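Local coordinates for ectonucleotide pyrophosphatase/phosphodiesterase family member 5 (Mus musculus, PDB 5VEO), which is a nucleotide pyrophosphatase/phosphodiesterase-family ectoenzyme that probably hydrolyses phosphodiester bonds with bound zinc, its action on nucleotides being restricted, at residues Asp177-Val183 with Leu321-His325; Thr56-His62 with Ser223-Met227. The protein carries 1 engineered substitution. One frame throughout, in Å; residues are numbered along the deposited sequence.

Contact 1: residues Asp177-Val183 with Leu321-His325; sequences DDTGHDV and LLGNH. With ZN (zinc ion), chain D; ZN (zinc ion), chain F; AMP (adenosine monophosphate), chain Q.
H181 and H325 meet rim to rim on one zinc ion, their ring planes turned 45° against each other so that neither ring lies over the other's face. Both point NE2 at the metal, H181 at 2.0 Å from the zinc; the 3.2 Å between the two NE2 atoms is therefore the spacing of two ligands and not a bond. D177 completes the protein's share. Its CG stands anti to the backbone N (chi1 -179°), which swings the carboxylate out to the zinc, with OD1 at 2.1 Å and OD2 longer at 2.5 Å. The D177 and H325 side chains cross at about a right angle, the carboxylate plane turned 68° from the ring, and AMP O2P takes a further place on the ion.

The far nitrogen fixes how H181 is rotated: ND1 donates to G323 O over 2.8 Å, reaching it from above the carbonyl plane. L321 CD1 leans obliquely on the same ring, while N324 OD1 lies at its edge, 3.2 Å from H181 CE1. G323 N returns a hydrogen bond to H181 O, and G323 CA makes a CA-H...O contact with G180 O, an approach its lack of a side chain allows. ND1 of H325 is held by T56 O. D178, next after D177, reaches another zinc ion with a long OD1 bond; E145, three waters and AMP O3' also bind it. The D177/H181/H325 set is one half of the two-zinc phosphodiesterase site of the alkaline phosphatase superfamily.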
loop_
_atom_site.group_PDB
_atom_site.type_symbol
_atom_site.label_atom_id
_atom_site.label_comp_id
_atom_site.label_asym_id
_atom_site.label_seq_id
_atom_site.Cartn_x
_atom_site.Cartn_y
_atom_site.Cartn_z
ATOM N N ASP A 177 6.644 7.128 5.389
ATOM C CA ASP A 177 5.935 6.290 6.361
ATOM C C ASP A 177 6.695 6.170 7.681
ATOM O O ASP A 177 6.121 6.343 8.767
ATOM C CB ASP A 177 5.688 4.907 5.762
ATOM C CG ASP A 177 4.930 3.993 6.696
ATOM O OD1 ASP A 177 3.692 4.138 6.799
ATOM O OD2 ASP A 177 5.560 3.096 7.314
ATOM N N ASP A 178 7.985 5.831 7.611
ATOM C CA ASP A 178 8.753 5.543 8.824
ATOM C C ASP A 178 8.751 6.736 9.771
ATOM O O ASP A 178 8.444 6.608 10.962
ATOM C CB ASP A 178 10.192 5.180 8.458
ATOM C CG ASP A 178 10.375 3.713 8.153
ATOM O OD1 ASP A 178 9.436 2.926 8.385
ATOM O OD2 ASP A 178 11.473 3.350 7.692
ATOM N N THR A 179 9.134 7.904 9.265
ATOM C CA THR A 179 9.159 9.092 10.108
ATOM C C THR A 179 7.747 9.528 10.499
ATOM O O THR A 179 7.529 10.009 11.619
ATOM C CB THR A 179 9.925 10.203 9.388
ATOM O OG1 THR A 179 11.304 9.822 9.272
ATOM C CG2 THR A 179 9.831 11.514 10.148
ATOM N N GLY A 180 6.781 9.397 9.587
ATOM C CA GLY A 180 5.399 9.708 9.933
ATOM C C GLY A 180 4.914 8.951 11.158
ATOM O O GLY A 180 4.235 9.510 12.024
ATOM N N HIS A 181 5.261 7.666 11.251
ATOM C CA HIS A 181 4.924 6.897 12.447
ATOM C C HIS A 181 5.585 7.485 13.685
ATOM O O HIS A 181 4.966 7.573 14.749
ATOM C CB HIS A 181 5.360 5.446 12.301
ATOM C CG HIS A 181 4.486 4.606 11.424
ATOM N ND1 HIS A 181 3.170 4.328 11.720
ATOM C CD2 HIS A 181 4.757 3.952 10.267
ATOM C CE1 HIS A 181 2.666 3.545 10.784
ATOM N NE2 HIS A 181 3.611 3.289 9.897
ATOM N N ASP A 182 6.868 7.825 13.574
ATOM C CA ASP A 182 7.660 8.214 14.735
ATOM C C ASP A 182 7.209 9.549 15.310
ATOM O O ASP A 182 7.126 9.713 16.533
ATOM C CB ASP A 182 9.136 8.296 14.351
ATOM C CG ASP A 182 9.768 6.938 14.141
ATOM O OD1 ASP A 182 9.175 5.924 14.573
ATOM O OD2 ASP A 182 10.870 6.884 13.547
ATOM N N VAL A 183 6.986 10.541 14.453
ATOM C CA VAL A 183 6.714 11.892 14.927
ATOM C C VAL A 183 5.261 12.307 14.768
ATOM O O VAL A 183 4.833 13.256 15.450
ATOM C CB VAL A 183 7.645 12.925 14.258
ATOM C CG1 VAL A 183 9.093 12.541 14.493
ATOM C CG2 VAL A 183 7.328 13.102 12.774
ATOM N N LEU A 321 2.447 4.632 18.537
ATOM C CA LEU A 321 3.134 5.506 17.599
ATOM C C LEU A 321 2.326 6.781 17.409
ATOM O O LEU A 321 1.096 6.743 17.386
ATOM C CB LEU A 321 3.307 4.829 16.233
ATOM C CG LEU A 321 4.097 3.526 16.237
ATOM C CD1 LEU A 321 3.913 2.755 14.943
ATOM C CD2 LEU A 321 5.554 3.811 16.468
ATOM N N LEU A 322 3.030 7.905 17.207
ATOM C CA LEU A 322 2.359 9.191 17.057
ATOM C C LEU A 322 1.691 9.346 15.697
ATOM O O LEU A 322 0.795 10.183 15.549
ATOM C CB LEU A 322 3.351 10.329 17.283
ATOM C CG LEU A 322 3.692 10.591 18.756
ATOM C CD1 LEU A 322 4.912 11.485 18.808
ATOM C CD2 LEU A 322 2.501 11.213 19.470
ATOM N N GLY A 323 2.088 8.565 14.707
ATOM C CA GLY A 323 1.371 8.495 13.448
ATOM C C GLY A 323 0.961 7.065 13.150
ATOM O O GLY A 323 1.730 6.121 13.390
ATOM N N ASN A 324 -0.232 6.902 12.592
ATOM C CA ASN A 324 -0.578 5.584 12.094
ATOM C C ASN A 324 -1.594 5.672 10.961
ATOM O O ASN A 324 -2.120 6.740 10.611
ATOM C CB ASN A 324 -1.087 4.678 13.221
ATOM C CG ASN A 324 -0.838 3.189 12.944
ATOM O OD1 ASN A 324 -0.163 2.801 11.983
ATOM N ND2 ASN A 324 -1.430 2.347 13.775
ATOM N N HIS A 325 -1.846 4.506 10.379
ATOM C CA HIS A 325 -2.739 4.332 9.249
ATOM C C HIS A 325 -3.308 2.922 9.352
ATOM O O HIS A 325 -2.927 2.144 10.229
ATOM C CB HIS A 325 -1.982 4.570 7.935
ATOM C CG HIS A 325 -0.768 3.708 7.807
ATOM N ND1 HIS A 325 -0.812 2.451 7.250
ATOM C CD2 HIS A 325 0.495 3.871 8.269
ATOM C CE1 HIS A 325 0.391 1.900 7.318
ATOM N NE2 HIS A 325 1.195 2.735 7.950
HETATM ZN ZN ZN D . 3.239 2.503 8.074
HETATM ZN ZN ZN F . 10.643 0.698 7.804
HETATM P P AMP Q . 3.170 -0.111 6.549
HETATM O O1P AMP Q . 1.902 -0.911 6.546
HETATM O O2P AMP Q . 3.411 0.564 7.905
HETATM O O3P AMP Q . 3.240 0.910 5.417
HETATM O "O5'" AMP Q . 4.400 -1.108 6.311
HETATM C "C5'" AMP Q . 5.617 -0.588 5.754
HETATM C "C4'" AMP Q . 6.857 -1.241 6.297
HETATM O "O4'" AMP Q . 6.983 -2.528 5.708
HETATM C "C3'" AMP Q . 8.142 -0.499 5.925
HETATM O "O3'" AMP Q . 8.677 0.160 7.052
HETATM C "C2'" AMP Q . 9.104 -1.590 5.446
HETATM O "O2'" AMP Q . 10.361 -1.590 6.068
HETATM C "C1'" AMP Q . 8.345 -2.872 5.725
HETATM N N9 AMP Q . 8.573 -3.895 4.729
HETATM C C8 AMP Q . 8.245 -3.863 3.426
HETATM N N7 AMP Q . 8.606 -5.028 2.834
HETATM C C5 AMP Q . 9.162 -5.796 3.809
HETATM C C6 AMP Q . 9.752 -7.147 3.899
HETATM N N6 AMP Q . 9.820 -7.922 2.801
HETATM N N1 AMP Q . 10.209 -7.572 5.089
HETATM C C2 AMP Q . 10.150 -6.822 6.204
HETATM N N3 AMP Q . 9.623 -5.587 6.214
HETATM C C4 AMP Q . 9.142 -5.046 5.049
HETATM O O HOH W 1 5.937 7.736 18.149
HETATM O O HOH W 2 10.386 -0.720 9.671
HETATM O O HOH W 3 12.261 -0.362 9.351
HETATM O O HOH W 4 12.578 1.729 8.720
#

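Contact 2: residues Thr56-His62 with Ser223-Met227. Engineered in segment 56-62: A58 (natural residue Thr). With ZN (zinc ion), chain E; AMP (adenosine monophosphate), chain Q.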
loop_
_atom_site.group_PDB
_atom_site.type_symbol
_atom_site.label_atom_id
_atom_site.label_comp_id
_atom_site.label_asym_id
_atom_site.label_seq_id
_atom_site.Cartn_x
_atom_site.Cartn_y
_atom_site.Cartn_z
ATOM N N THR A 56 -5.928 0.087 5.261
ATOM C CA THR A 56 -5.038 1.027 4.590
ATOM C C THR A 56 -3.606 0.888 5.120
ATOM O O THR A 56 -3.006 1.824 5.688
ATOM C CB THR A 56 -5.581 2.456 4.716
ATOM O OG1 THR A 56 -5.825 2.797 6.091
ATOM C CG2 THR A 56 -6.867 2.638 3.913
ATOM N N LYS A 57 -3.059 -0.319 4.899
ATOM C CA LYS A 57 -1.689 -0.705 5.234
ATOM C C LYS A 57 -0.927 -1.110 3.972
ATOM O O LYS A 57 -1.501 -1.280 2.888
ATOM C CB LYS A 57 -1.675 -1.855 6.263
ATOM C CG LYS A 57 -2.416 -1.559 7.567
ATOM C CD LYS A 57 -1.505 -1.149 8.622
ATOM C CE LYS A 57 -2.078 -1.069 10.010
ATOM N NZ LYS A 57 -1.139 -0.153 10.767
ATOM N N ALA A 58 0.386 -1.308 4.110
ATOM C CA ALA A 58 1.260 -1.528 2.955
ATOM C C ALA A 58 0.908 -2.778 2.155
ATOM O O ALA A 58 0.840 -2.728 0.921
ATOM C CB ALA A 58 2.714 -1.607 3.413
ATOM N N TYR A 59 0.774 -3.926 2.808
ATOM C CA TYR A 59 0.763 -5.130 1.991
ATOM C C TYR A 59 -0.559 -5.257 1.233
ATOM O O TYR A 59 -0.540 -5.555 0.030
ATOM C CB TYR A 59 1.131 -6.366 2.845
ATOM C CG TYR A 59 2.624 -6.547 2.713
ATOM C CD1 TYR A 59 3.499 -5.547 3.110
ATOM C CD2 TYR A 59 3.152 -7.645 2.058
ATOM C CE1 TYR A 59 4.871 -5.661 2.894
ATOM C CE2 TYR A 59 4.508 -7.775 1.857
ATOM C CZ TYR A 59 5.366 -6.784 2.280
ATOM O OH TYR A 59 6.713 -6.925 2.029
ATOM N N PRO A 60 -1.719 -4.981 1.841
ATOM C CA PRO A 60 -2.945 -4.990 1.024
ATOM C C PRO A 60 -2.900 -3.974 -0.108
ATOM O O PRO A 60 -3.332 -4.269 -1.230
ATOM C CB PRO A 60 -4.045 -4.669 2.045
ATOM C CG PRO A 60 -3.500 -5.052 3.333
ATOM C CD PRO A 60 -2.024 -4.814 3.270
ATOM N N ASN A 61 -2.380 -2.769 0.148
ATOM C CA ASN A 61 -2.488 -1.729 -0.871
ATOM C C ASN A 61 -1.486 -1.885 -2.001
ATOM O O ASN A 61 -1.836 -1.638 -3.158
ATOM C CB ASN A 61 -2.418 -0.362 -0.213
ATOM C CG ASN A 61 -3.779 0.045 0.224
ATOM O OD1 ASN A 61 -4.551 0.568 -0.578
ATOM N ND2 ASN A 61 -4.145 -0.312 1.453
ATOM N N HIS A 62 -0.268 -2.349 -1.717
ATOM C CA HIS A 62 0.660 -2.580 -2.813
ATOM C C HIS A 62 0.195 -3.756 -3.669
ATOM O O HIS A 62 0.326 -3.718 -4.897
ATOM C CB HIS A 62 2.082 -2.811 -2.301
ATOM C CG HIS A 62 2.783 -1.576 -1.803
ATOM N ND1 HIS A 62 2.747 -1.188 -0.486
ATOM C CD2 HIS A 62 3.560 -0.661 -2.442
ATOM C CE1 HIS A 62 3.471 -0.090 -0.327
ATOM N NE2 HIS A 62 3.976 0.251 -1.500
ATOM N N SER A 223 1.648 5.967 -3.757
ATOM C CA SER A 223 1.894 5.454 -2.419
ATOM C C SER A 223 0.768 4.495 -2.066
ATOM O O SER A 223 -0.195 4.311 -2.827
ATOM C CB SER A 223 2.003 6.606 -1.422
ATOM O OG SER A 223 2.419 6.176 -0.150
ATOM N N ASP A 224 0.919 3.862 -0.912
ATOM C CA ASP A 224 -0.055 2.900 -0.421
ATOM C C ASP A 224 -1.155 3.524 0.433
ATOM O O ASP A 224 -2.256 2.979 0.480
ATOM C CB ASP A 224 0.642 1.777 0.356
ATOM C CG ASP A 224 1.621 2.250 1.431
ATOM O OD1 ASP A 224 2.022 3.442 1.511
ATOM O OD2 ASP A 224 2.017 1.355 2.237
ATOM N N HIS A 225 -0.877 4.633 1.108
ATOM C CA HIS A 225 -1.814 5.246 2.056
ATOM C C HIS A 225 -1.191 6.519 2.605
ATOM O O HIS A 225 -0.018 6.835 2.319
ATOM C CB HIS A 225 -2.117 4.300 3.232
ATOM C CG HIS A 225 -0.868 3.880 3.928
ATOM N ND1 HIS A 225 -0.138 4.734 4.733
ATOM C CD2 HIS A 225 -0.123 2.755 3.798
ATOM C CE1 HIS A 225 0.996 4.142 5.076
ATOM N NE2 HIS A 225 1.020 2.937 4.531
ATOM N N GLY A 226 -1.952 7.207 3.442
ATOM C CA GLY A 226 -1.512 8.388 4.145
ATOM C C GLY A 226 -1.148 8.102 5.588
ATOM O O GLY A 226 -0.517 7.083 5.913
ATOM N N MET A 227 -1.527 9.020 6.471
ATOM C CA MET A 227 -1.111 8.939 7.865
ATOM C C MET A 227 -1.973 9.894 8.680
ATOM O O MET A 227 -2.344 10.961 8.190
ATOM C CB MET A 227 0.378 9.312 8.008
ATOM C CG MET A 227 1.028 9.033 9.361
ATOM S SD MET A 227 1.353 7.273 9.690
ATOM C CE MET A 227 2.602 6.914 8.476
HETATM ZN ZN ZN E . 2.753 1.966 3.992
HETATM P P AMP Q . 3.170 -0.111 6.549
HETATM O O1P AMP Q . 1.902 -0.911 6.546
HETATM O O2P AMP Q . 3.411 0.564 7.905
HETATM O O3P AMP Q . 3.240 0.910 5.417
HETATM O "O5'" AMP Q . 4.400 -1.108 6.311
HETATM C "C5'" AMP Q . 5.617 -0.588 5.754
HETATM C "C4'" AMP Q . 6.857 -1.241 6.297
HETATM O "O4'" AMP Q . 6.983 -2.528 5.708
HETATM C "C3'" AMP Q . 8.142 -0.499 5.925
HETATM O "O3'" AMP Q . 8.677 0.160 7.052
HETATM C "C2'" AMP Q . 9.104 -1.590 5.446
HETATM O "O2'" AMP Q . 10.361 -1.590 6.068
HETATM C "C1'" AMP Q . 8.345 -2.872 5.725
HETATM N N9 AMP Q . 8.573 -3.895 4.729
HETATM C C8 AMP Q . 8.245 -3.863 3.426
HETATM N N7 AMP Q . 8.606 -5.028 2.834
HETATM C C5 AMP Q . 9.162 -5.796 3.809
HETATM C C6 AMP Q . 9.752 -7.147 3.899
HETATM N N6 AMP Q . 9.820 -7.922 2.801
HETATM N N1 AMP Q . 10.209 -7.572 5.089
HETATM C C2 AMP Q . 10.150 -6.822 6.204
HETATM N N3 AMP Q . 9.623 -5.587 6.214
HETATM C C4 AMP Q . 9.142 -5.046 5.049
#
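T56 O lies obliquely against the imidazole of H225, 3.4 Å from its CG; D224 OD1 sits over one face, 3.1 Å above the plane and offset toward the rim, and AMP O3P meets the edge beside NE2. The second ring nitrogen, ND1, donates to G226 O almost in the ring plane. With CG of H225 between the backbone N and the carbonyl carbon (chi1 56°), the ring is turned to face NE2 to zinc, 2.1 Å away. The adenine lies at the edge of the Y59 ring, with Y59 OH 2.8 Å from AMP N7.

D224 OD2 binds the same ion at 2.0 Å, as do D22 and AMP O3P; G23 N holds D224 OD1. The H62 ring crosses this carboxylate obliquely, planes 51° apart, with H62 CE1 3.3 Å from D224 OD2. Two bonds fix H62: ND1 to A58 O and NE2 to S20. N61 lays its CB and CG against D224 O.

A58, engineered from Thr, puts its CB against AMP O3P and D224 OD2, and its N-H gives AMP O1P a fairly straight bond of 2.9 Å (162°). In this family that position carries the threonine nucleophile; D224 and H225, with D22, make up the second zinc site of the alkaline phosphatase superfamily.

How the contacts relate
From the N terminus, the chain first meets residues 56-62 of contact 2, at the start of helix 58-67, then helix 177-183 of contact 1. Residues 223-227, after strand 218-222 of the large mixed sheet, close contact 2 over 160 intervening residues; residues 321-325 close contact 1 over 137. The two loops cross rather than nest, since their segments alternate. Strand 323-324 pairs with 228-229, just after 223-227, which brings the closing segments together. Elsewhere K57 NZ bonds to H325 O, the H325 ring stacks with H225, and D177 packs on H225. The zinc ion of D177, H181 and H325 and that of D224 and H225 are bridged by the AMP phosphate.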